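Local coordinates for protein EF0056 (Enterococcus faecalis, PDB 6ORI) that is an enterococcal surface protein of uncertain function, with an immunoglobulin-like N-terminal region that binds calcium and a probable link to biofilm formation, at residues Ser15-Gln20 with Arg164-Ile169; Leu72-Arg77 with Glu83-Asp88; Lys328-Ala333 with Ile340-Val345. All coordinates share one frame; numbering follows the deposited sequence.

Contact 1 (Ser15-Gln20 with Arg164-Ile169)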
loop_
_atom_site.group_PDB
_atom_site.type_symbol
_atom_site.label_atom_id
_atom_site.label_comp_id
_atom_site.label_asym_id
_atom_site.label_seq_id
_atom_site.Cartn_x
_atom_site.Cartn_y
_atom_site.Cartn_z
ATOM N N SER A 15 8.360 4.066 -0.589
ATOM C CA SER A 15 9.260 3.135 0.088
ATOM C C SER A 15 10.738 3.444 -0.164
ATOM O O SER A 15 11.578 2.639 0.174
ATOM C CB SER A 15 8.933 1.674 -0.279
ATOM O OG SER A 15 7.605 1.311 0.100
ATOM N N GLY A 16 11.051 4.605 -0.737
ATOM C CA GLY A 16 12.443 4.922 -1.048
ATOM C C GLY A 16 13.049 3.981 -2.074
ATOM O O GLY A 16 14.271 3.855 -2.155
ATOM N N ASN A 17 12.199 3.320 -2.854
ATOM C CA ASN A 17 12.644 2.341 -3.833
ATOM C C ASN A 17 13.540 3.035 -4.840
ATOM O O ASN A 17 13.173 4.066 -5.398
ATOM C CB ASN A 17 11.423 1.717 -4.509
ATOM C CG ASN A 17 11.788 0.643 -5.498
ATOM O OD1 ASN A 17 12.599 -0.233 -5.206
ATOM N ND2 ASN A 17 11.185 0.701 -6.677
ATOM N N THR A 18 14.702 2.441 -5.094
ATOM C CA THR A 18 15.751 3.128 -5.840
ATOM C C THR A 18 15.625 2.987 -7.357
ATOM O O THR A 18 15.977 3.911 -8.094
ATOM C CB THR A 18 17.140 2.646 -5.399
ATOM O OG1 THR A 18 17.194 1.214 -5.450
ATOM C CG2 THR A 18 17.432 3.113 -3.974
ATOM N N PHE A 19 15.123 1.840 -7.816
ATOM C CA PHE A 19 15.024 1.560 -9.250
ATOM C C PHE A 19 13.593 1.242 -9.660
ATOM O O PHE A 19 13.006 0.244 -9.237
ATOM C CB PHE A 19 15.982 0.435 -9.653
ATOM C CG PHE A 19 17.434 0.777 -9.442
ATOM C CD1 PHE A 19 18.033 1.791 -10.174
ATOM C CD2 PHE A 19 18.197 0.088 -8.513
ATOM C CE1 PHE A 19 19.367 2.114 -9.980
ATOM C CE2 PHE A 19 19.530 0.406 -8.314
ATOM C CZ PHE A 19 20.114 1.421 -9.050
ATOM N N GLN A 20 13.043 2.120 -10.491
ATOM C CA GLN A 20 11.653 2.039 -10.912
ATOM C C GLN A 20 11.400 3.117 -11.953
ATOM O O GLN A 20 12.227 4.004 -12.172
ATOM C CB GLN A 20 10.713 2.248 -9.726
ATOM C CG GLN A 20 10.762 3.658 -9.118
ATOM C CD GLN A 20 9.744 3.840 -8.028
ATOM O OE1 GLN A 20 9.510 2.929 -7.243
ATOM N NE2 GLN A 20 9.118 5.012 -7.980
ATOM N N ARG A 164 13.607 -6.515 2.054
ATOM C CA ARG A 164 12.331 -7.180 1.820
ATOM C C ARG A 164 12.043 -7.281 0.317
ATOM O O ARG A 164 12.518 -6.470 -0.463
ATOM C CB ARG A 164 11.199 -6.435 2.529
ATOM C CG ARG A 164 11.401 -6.251 4.041
ATOM C CD ARG A 164 11.650 -7.567 4.745
ATOM N NE ARG A 164 10.656 -8.594 4.443
ATOM C CZ ARG A 164 9.783 -9.123 5.308
ATOM N NH1 ARG A 164 8.938 -10.069 4.880
ATOM N NH2 ARG A 164 9.740 -8.716 6.582
ATOM N N LEU A 165 11.261 -8.283 -0.055
ATOM C CA LEU A 165 10.892 -8.533 -1.451
ATOM C C LEU A 165 9.751 -7.628 -1.840
ATOM O O LEU A 165 8.621 -7.806 -1.399
ATOM C CB LEU A 165 10.474 -9.982 -1.667
ATOM C CG LEU A 165 11.556 -11.040 -1.424
ATOM C CD1 LEU A 165 10.894 -12.421 -1.312
ATOM C CD2 LEU A 165 12.622 -11.023 -2.505
ATOM N N MET A 166 10.053 -6.654 -2.672
ATOM C CA MET A 166 9.084 -5.646 -3.010
ATOM C C MET A 166 8.185 -5.978 -4.178
ATOM O O MET A 166 8.487 -6.841 -5.023
ATOM C CB MET A 166 9.798 -4.331 -3.273
ATOM C CG MET A 166 10.591 -4.269 -4.562
ATOM S SD MET A 166 9.659 -3.892 -6.073
ATOM C CE MET A 166 9.299 -2.179 -5.791
ATOM N N TYR A 167 7.065 -5.269 -4.220
ATOM C CA TYR A 167 6.244 -5.170 -5.420
ATOM C C TYR A 167 5.737 -3.739 -5.526
ATOM O O TYR A 167 5.636 -3.036 -4.520
ATOM C CB TYR A 167 5.081 -6.149 -5.396
ATOM C CG TYR A 167 4.149 -6.042 -4.219
ATOM C CD1 TYR A 167 3.180 -5.054 -4.144
ATOM C CD2 TYR A 167 4.213 -6.972 -3.197
ATOM C CE1 TYR A 167 2.324 -4.989 -3.035
ATOM C CE2 TYR A 167 3.362 -6.930 -2.119
ATOM C CZ TYR A 167 2.421 -5.951 -2.050
ATOM O OH TYR A 167 1.589 -5.943 -0.950
ATOM N N ARG A 168 5.452 -3.298 -6.747
ATOM C CA ARG A 168 4.796 -2.015 -6.990
ATOM C C ARG A 168 3.761 -2.201 -8.078
ATOM O O ARG A 168 4.087 -2.708 -9.157
ATOM C CB ARG A 168 5.820 -0.955 -7.404
ATOM C CG ARG A 168 5.221 0.422 -7.755
ATOM C CD ARG A 168 6.218 1.294 -8.513
ATOM N NE ARG A 168 5.853 2.702 -8.513
ATOM C CZ ARG A 168 6.285 3.601 -9.393
ATOM N NH1 ARG A 168 7.078 3.262 -10.397
ATOM N NH2 ARG A 168 5.908 4.862 -9.252
ATOM N N ILE A 169 2.517 -1.809 -7.827
ATOM C CA ILE A 169 1.486 -1.799 -8.845
ATOM C C ILE A 169 1.065 -0.354 -9.109
ATOM O O ILE A 169 0.991 0.466 -8.186
ATOM C CB ILE A 169 0.310 -2.716 -8.459
ATOM C CG1 ILE A 169 -0.591 -2.969 -9.674
ATOM C CG2 ILE A 169 -0.463 -2.147 -7.271
ATOM C CD1 ILE A 169 -1.639 -4.037 -9.452
#
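Q20 lays its side-chain amide over one face of the R168 guanidinium, the two planes only 11° apart. NE2 of Q20 sits 3.5 Å from both CZ and NH2 of R168, displaced toward the rim of the group, so this is an offset stack of flat polar groups. Because Q20 NE2 and R168 NH2 are both donors, their proximity is packing and not a bond. CG of R168 stands anti to the backbone N (chi1 177°) and the chain is extended to NE, which carries the guanidinium out from the strand to face the amide. NH2 makes a salt bridge to E185, and NH1 donates to the carbonyl of E21, the residue after Q20, tying the strand to the same loop.

The apolar touch comes from M166, whose chain bends at chi2 and chi3 and turns its methyl toward N17; M166 CE lies 3.6 Å from N17 ND2, the side chains crossing at about a right angle. These touches, burying 171 Å² in all, set the irregular segment before strand 31-38 against strand 166-173 of an antiparallel sheet, consistent with the immunoglobulin-like character of the protein.

Within 15-20 the hydrogen bonds run from N17. Its ND2 donates to Q20 OE1 at 2.8 Å with a nearly straight N-H...O angle of 173°, and weakly to F19 O. The bond to OE1 lies in the N17 amide plane and helps orient the Q20 amide over R168, while Q20 NE2 donates to N22 OD1.

Contact 2 (Leu72-Arg77 with Glu83-Asp88)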
loop_
_atom_site.group_PDB
_atom_site.type_symbol
_atom_site.label_atom_id
_atom_site.label_comp_id
_atom_site.label_asym_id
_atom_site.label_seq_id
_atom_site.Cartn_x
_atom_site.Cartn_y
_atom_site.Cartn_z
ATOM N N LEU A 72 2.906 -3.884 -13.138
ATOM C CA LEU A 72 3.266 -4.593 -11.916
ATOM C C LEU A 72 4.776 -4.803 -11.961
ATOM O O LEU A 72 5.296 -5.501 -12.841
ATOM C CB LEU A 72 2.553 -5.926 -11.840
ATOM C CG LEU A 72 2.935 -6.805 -10.660
ATOM C CD1 LEU A 72 2.515 -6.199 -9.329
ATOM C CD2 LEU A 72 2.326 -8.187 -10.849
ATOM N N GLN A 73 5.486 -4.153 -11.042
ATOM C CA GLN A 73 6.920 -4.350 -10.862
ATOM C C GLN A 73 7.126 -5.333 -9.713
ATOM O O GLN A 73 6.485 -5.205 -8.652
ATOM C CB GLN A 73 7.664 -3.039 -10.565
ATOM C CG GLN A 73 9.176 -3.235 -10.366
ATOM C CD GLN A 73 9.965 -1.928 -10.313
ATOM O OE1 GLN A 73 9.649 -0.960 -11.005
ATOM N NE2 GLN A 73 11.020 -1.911 -9.507
ATOM N N LEU A 74 8.002 -6.317 -9.925
ATOM C CA LEU A 74 8.367 -7.267 -8.880
ATOM C C LEU A 74 9.849 -7.154 -8.586
ATOM O O LEU A 74 10.656 -6.923 -9.466
ATOM C CB LEU A 74 8.058 -8.701 -9.297
ATOM C CG LEU A 74 6.608 -8.999 -9.587
ATOM C CD1 LEU A 74 6.511 -10.440 -10.036
ATOM C CD2 LEU A 74 5.712 -8.743 -8.400
ATOM N N ASP A 75 10.200 -7.354 -7.329
ATOM C CA ASP A 75 11.581 -7.412 -6.917
ATOM C C ASP A 75 12.415 -8.169 -7.925
ATOM O O ASP A 75 12.050 -9.284 -8.294
ATOM C CB ASP A 75 11.646 -8.087 -5.554
ATOM C CG ASP A 75 12.914 -7.797 -4.835
ATOM O OD1 ASP A 75 13.972 -8.288 -5.286
ATOM O OD2 ASP A 75 12.856 -7.093 -3.801
ATOM N N GLU A 76 13.538 -7.597 -8.330
ATOM C CA GLU A 76 14.430 -8.259 -9.281
ATOM C C GLU A 76 14.810 -9.667 -8.842
ATOM O O GLU A 76 15.015 -10.563 -9.689
ATOM C CB GLU A 76 15.708 -7.434 -9.478
ATOM C CG GLU A 76 15.517 -6.134 -10.246
ATOM C CD GLU A 76 15.339 -6.346 -11.753
ATOM O OE1 GLU A 76 15.325 -5.336 -12.489
ATOM O OE2 GLU A 76 15.219 -7.513 -12.202
ATOM N N ARG A 77 14.923 -9.888 -7.535
ATOM C CA ARG A 77 15.366 -11.177 -7.031
ATOM C C ARG A 77 14.328 -12.259 -7.287
ATOM O O ARG A 77 14.667 -13.438 -7.388
ATOM C CB ARG A 77 15.691 -11.067 -5.534
ATOM C CG ARG A 77 16.923 -10.208 -5.275
ATOM C CD ARG A 77 17.093 -9.854 -3.797
ATOM N NE ARG A 77 15.991 -9.025 -3.329
ATOM C CZ ARG A 77 15.674 -8.825 -2.053
ATOM N NH1 ARG A 77 16.389 -9.378 -1.075
ATOM N NH2 ARG A 77 14.640 -8.070 -1.744
ATOM N N GLU A 83 8.254 -17.150 -14.724
ATOM C CA GLU A 83 7.954 -17.648 -16.060
ATOM C C GLU A 83 6.687 -17.056 -16.635
ATOM O O GLU A 83 6.644 -16.732 -17.820
ATOM C CB GLU A 83 7.841 -19.173 -16.062
ATOM C CG GLU A 83 7.534 -19.692 -17.473
ATOM C CD GLU A 83 7.762 -21.169 -17.659
ATOM O OE1 GLU A 83 8.560 -21.776 -16.916
ATOM O OE2 GLU A 83 7.123 -21.728 -18.582
ATOM N N LYS A 84 5.647 -16.930 -15.827
ATOM C CA LYS A 84 4.346 -16.515 -16.309
ATOM C C LYS A 84 3.561 -15.866 -15.174
ATOM O O LYS A 84 3.712 -16.267 -14.025
ATOM C CB LYS A 84 3.636 -17.795 -16.824
ATOM C CG LYS A 84 2.148 -17.754 -17.087
ATOM C CD LYS A 84 1.627 -19.163 -17.525
ATOM C CE LYS A 84 1.954 -20.317 -16.532
ATOM N NZ LYS A 84 1.365 -21.683 -16.904
ATOM N N ILE A 85 2.740 -14.868 -15.503
ATOM C CA ILE A 85 1.800 -14.274 -14.546
ATOM C C ILE A 85 0.460 -14.165 -15.257
ATOM O O ILE A 85 0.386 -13.622 -16.371
ATOM C CB ILE A 85 2.248 -12.885 -14.082
ATOM C CG1 ILE A 85 3.678 -12.922 -13.540
ATOM C CG2 ILE A 85 1.255 -12.362 -13.064
ATOM C CD1 ILE A 85 4.167 -11.589 -13.029
ATOM N N GLN A 86 -0.596 -14.684 -14.630
ATOM C CA GLN A 86 -1.945 -14.608 -15.178
ATOM C C GLN A 86 -2.928 -14.248 -14.079
ATOM O O GLN A 86 -2.626 -14.389 -12.888
ATOM C CB GLN A 86 -2.392 -15.938 -15.799
ATOM C CG GLN A 86 -1.576 -16.399 -16.987
ATOM C CD GLN A 86 -2.158 -17.652 -17.592
ATOM O OE1 GLN A 86 -3.082 -18.235 -17.034
ATOM N NE2 GLN A 86 -1.660 -18.048 -18.758
ATOM N N VAL A 87 -4.103 -13.763 -14.476
ATOM C CA VAL A 87 -5.165 -13.402 -13.538
ATOM C C VAL A 87 -6.476 -13.405 -14.299
ATOM O O VAL A 87 -6.478 -13.177 -15.502
ATOM C CB VAL A 87 -4.891 -12.020 -12.893
ATOM C CG1 VAL A 87 -5.016 -10.893 -13.906
ATOM C CG2 VAL A 87 -5.821 -11.766 -11.733
ATOM N N ASP A 88 -7.588 -13.654 -13.613
ATOM C CA ASP A 88 -8.890 -13.577 -14.246
ATOM C C ASP A 88 -9.381 -12.135 -14.200
ATOM O O ASP A 88 -9.118 -11.428 -13.237
ATOM C CB ASP A 88 -9.898 -14.468 -13.538
ATOM C CG ASP A 88 -9.653 -15.941 -13.733
ATOM O OD1 ASP A 88 -8.897 -16.331 -14.652
ATOM O OD2 ASP A 88 -10.265 -16.721 -12.963
#
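I85 reaches L74 methyl to methyl: CD1 of I85 and CD1 of L74 are 4.0 Å apart, the two side chains approaching tip to tip. L72 adds a looser touch from the same strand as L74, its CD2 lying 4.4 Å from CD1 of I85. The contact is thus a packing across the interior between two strands of the curled antiparallel sheet, 68-74 and 82-87. These are not paired with each other, and their nearest CA atoms, those of L72 and I85, are 10.1 Å apart. That spacing is far too wide for backbone hydrogen bonding and is bridged by side chains alone, as in the core of a beta sandwich.

The torsions explain the reach. In I85 the longer branch, CG1, stands anti to the carbonyl carbon (chi1 -54°), and the extended chi2 sends CD1 away from its own backbone, to the leucines. Between the segments 84 Å² is buried, and other residues line the same core: F100 packs on both L72 and I85, W114 on L74 and I85, and I142 on L74.

Further out, the backbone sets the strands. The strand of L72 and L74 is held by backbone bonds to W114 and N112, and that of I85 carries a classic beta bulge near its start, where E83 and K84 both face T143. Beyond L74 the chain leaves the sheet through D75, the N-cap of helix 76-79. R77 grips the D75 carboxylate side-on, NE to OD1 and NH2 to OD2, each at 2.9 Å, the second met from above the carboxylate plane. OD1 also accepts the capping bond from the backbone N of R77, using the anti lone pair.

Contact 3 (Lys328-Ala333 with Ile340-Val345)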
loop_
_atom_site.group_PDB
_atom_site.type_symbol
_atom_site.label_atom_id
_atom_site.label_comp_id
_atom_site.label_asym_id
_atom_site.label_seq_id
_atom_site.Cartn_x
_atom_site.Cartn_y
_atom_site.Cartn_z
ATOM N N LYS A 328 -14.295 12.711 13.139
ATOM C CA LYS A 328 -13.543 13.954 13.299
ATOM C C LYS A 328 -12.073 13.749 12.889
ATOM O O LYS A 328 -11.379 14.712 12.530
ATOM C CB LYS A 328 -13.627 14.439 14.743
ATOM C CG LYS A 328 -15.004 14.948 15.129
ATOM C CD LYS A 328 -14.986 15.561 16.524
ATOM C CE LYS A 328 -15.788 14.739 17.506
ATOM N NZ LYS A 328 -15.447 15.039 18.928
ATOM N N LEU A 329 -11.593 12.510 12.973
ATOM C CA LEU A 329 -10.182 12.219 12.686
ATOM C C LEU A 329 -9.953 11.541 11.343
ATOM O O LEU A 329 -8.884 11.701 10.733
ATOM C CB LEU A 329 -9.569 11.336 13.754
ATOM C CG LEU A 329 -9.672 11.809 15.193
ATOM C CD1 LEU A 329 -8.901 10.906 16.105
ATOM C CD2 LEU A 329 -9.182 13.246 15.347
ATOM N N ILE A 330 -10.929 10.757 10.899
ATOM C CA ILE A 330 -10.793 9.970 9.671
ATOM C C ILE A 330 -11.977 10.270 8.766
ATOM O O ILE A 330 -13.108 10.250 9.223
ATOM C CB ILE A 330 -10.772 8.460 9.980
ATOM C CG1 ILE A 330 -9.547 8.083 10.823
ATOM C CG2 ILE A 330 -10.860 7.612 8.696
ATOM C CD1 ILE A 330 -9.558 6.625 11.352
ATOM N N ASP A 331 -11.706 10.528 7.486
ATOM C CA ASP A 331 -12.776 10.657 6.510
ATOM C C ASP A 331 -13.068 9.235 6.021
ATOM O O ASP A 331 -12.312 8.652 5.244
ATOM C CB ASP A 331 -12.401 11.601 5.370
ATOM C CG ASP A 331 -13.581 11.901 4.463
ATOM O OD1 ASP A 331 -14.461 11.038 4.304
ATOM O OD2 ASP A 331 -13.636 13.014 3.900
ATOM N N PHE A 332 -14.158 8.669 6.511
ATOM C CA PHE A 332 -14.538 7.306 6.163
ATOM C C PHE A 332 -15.242 7.209 4.819
ATOM O O PHE A 332 -15.643 6.113 4.424
ATOM C CB PHE A 332 -15.451 6.721 7.235
ATOM C CG PHE A 332 -14.730 6.230 8.464
ATOM C CD1 PHE A 332 -14.266 4.931 8.548
ATOM C CD2 PHE A 332 -14.534 7.076 9.546
ATOM C CE1 PHE A 332 -13.625 4.478 9.682
ATOM C CE2 PHE A 332 -13.878 6.613 10.669
ATOM C CZ PHE A 332 -13.421 5.315 10.713
ATOM N N ALA A 333 -15.396 8.335 4.122
ATOM C CA ALA A 333 -16.171 8.350 2.870
ATOM C C ALA A 333 -17.515 7.684 3.139
ATOM O O ALA A 333 -17.898 6.745 2.437
ATOM C CB ALA A 333 -15.394 7.646 1.749
ATOM N N ILE A 340 -10.511 4.900 1.782
ATOM C CA ILE A 340 -10.139 5.767 2.887
ATOM C C ILE A 340 -8.628 5.839 2.974
ATOM O O ILE A 340 -7.948 4.827 2.830
ATOM C CB ILE A 340 -10.684 5.184 4.195
ATOM C CG1 ILE A 340 -12.218 5.145 4.155
ATOM C CG2 ILE A 340 -10.127 5.936 5.401
ATOM C CD1 ILE A 340 -12.854 4.286 5.207
ATOM N N VAL A 341 -8.093 7.020 3.230
ATOM C CA VAL A 341 -6.670 7.202 3.494
ATOM C C VAL A 341 -6.521 7.903 4.833
ATOM O O VAL A 341 -7.102 8.981 5.023
ATOM C CB VAL A 341 -5.967 8.011 2.386
ATOM C CG1 VAL A 341 -4.517 8.266 2.733
ATOM C CG2 VAL A 341 -6.043 7.280 1.065
ATOM N N VAL A 342 -5.775 7.272 5.733
ATOM C CA VAL A 342 -5.391 7.829 7.035
ATOM C C VAL A 342 -3.916 8.107 6.910
ATOM O O VAL A 342 -3.152 7.216 6.569
ATOM C CB VAL A 342 -5.664 6.811 8.162
ATOM C CG1 VAL A 342 -5.245 7.369 9.519
ATOM C CG2 VAL A 342 -7.152 6.421 8.175
ATOM N N ARG A 343 -3.506 9.338 7.178
ATOM C CA ARG A 343 -2.119 9.734 6.977
ATOM C C ARG A 343 -1.438 10.027 8.311
ATOM O O ARG A 343 -1.971 10.790 9.144
ATOM C CB ARG A 343 -2.061 10.947 6.040
ATOM C CG ARG A 343 -0.673 11.553 5.947
ATOM C CD ARG A 343 -0.606 12.522 4.796
ATOM N NE ARG A 343 -0.792 11.814 3.533
ATOM C CZ ARG A 343 -1.271 12.339 2.409
ATOM N NH1 ARG A 343 -1.639 13.602 2.358
ATOM N NH2 ARG A 343 -1.412 11.571 1.333
ATOM N N TYR A 344 -0.247 9.462 8.499
ATOM C CA TYR A 344 0.590 9.739 9.651
ATOM C C TYR A 344 1.877 10.391 9.194
ATOM O O TYR A 344 2.538 9.931 8.233
ATOM C CB TYR A 344 0.886 8.444 10.410
ATOM C CG TYR A 344 -0.357 7.722 10.848
ATOM C CD1 TYR A 344 -1.153 8.239 11.862
ATOM C CD2 TYR A 344 -0.726 6.513 10.285
ATOM C CE1 TYR A 344 -2.272 7.621 12.272
ATOM C CE2 TYR A 344 -1.877 5.865 10.699
ATOM C CZ TYR A 344 -2.629 6.416 11.706
ATOM O OH TYR A 344 -3.771 5.846 12.183
ATOM N N VAL A 345 2.235 11.489 9.841
ATOM C CA VAL A 345 3.435 12.246 9.517
ATOM C C VAL A 345 4.444 12.077 10.658
ATOM O O VAL A 345 4.215 12.577 11.763
ATOM C CB VAL A 345 3.093 13.722 9.319
ATOM C CG1 VAL A 345 4.331 14.502 8.975
ATOM C CG2 VAL A 345 2.020 13.911 8.252
HETATM O O HOH W 1 -8.779 10.474 6.597
HETATM O O HOH W 2 -10.188 9.134 3.618
#
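I340 is the main projection of this contact, and the bent chain from I330 to F332 forms the hollow that receives it. Its CD1 methyl comes against the F332 backbone, 3.4 Å from O of F332, and also meets the ring, with 3.7 Å between CD1 of I340 and CD1 of F332; the methyl approaches that ring obliquely. The other branch, CG2 of I340, settles against the D331 carbonyl, 3.5 Å from D331 O. Chi1 of -63° spreads the two branches of I340, placing CG1 anti to its carbonyl carbon and CG2 anti to its backbone N, which lets one side chain press on two successive peptides.

A second bump comes from the loop. I330 CG2 fits between two strand residues on the same side of the sheet, 3.8 Å from I340 CG2 and 3.9 Å from V342 CG2. The same I330 methyl also lies over one face of the F332 ring, offset toward the rim. Around it, Y254 stacks on F332, and M282 packs on I330 and V342.

Where the backbones are too far apart to bond directly, two waters fill the seam. Water 1 accepts from D331 N and can donate to V341 O at 2.7 Å; water 2 accepts from V341 N and can donate to D331 O, 2.7 Å away. D331 OD1 meanwhile accepts from A333 N at 2.9 Å, which closes a turn in the loop that borders I340. This is an Asx turn within a loop packed by direct side-chain contact and two waters along strand 340-348, the central strand of a five-stranded antiparallel sheet.

Contacts 1 and 2 share one sheet: strands 166-173 and 68-74 are neighbours, joined by probable backbone bonds from Q73 N to R168 O and D75 N to M166 O, and along the sequence contact 2 is nested inside the loop closed by contact 1. Contact 3 lies in a different sheet on the other side of the chain's centre, its centre about 24 Å from that of contact 1 and 31 Å from that of contact 2. Contact 1, partly buried, stacks an amide on a guanidinium and sets a methionine methyl beside a second amide; contact 2 is buried and purely aliphatic; contact 3, also buried, combines branched side chains and an aromatic ring with water-bridged backbone.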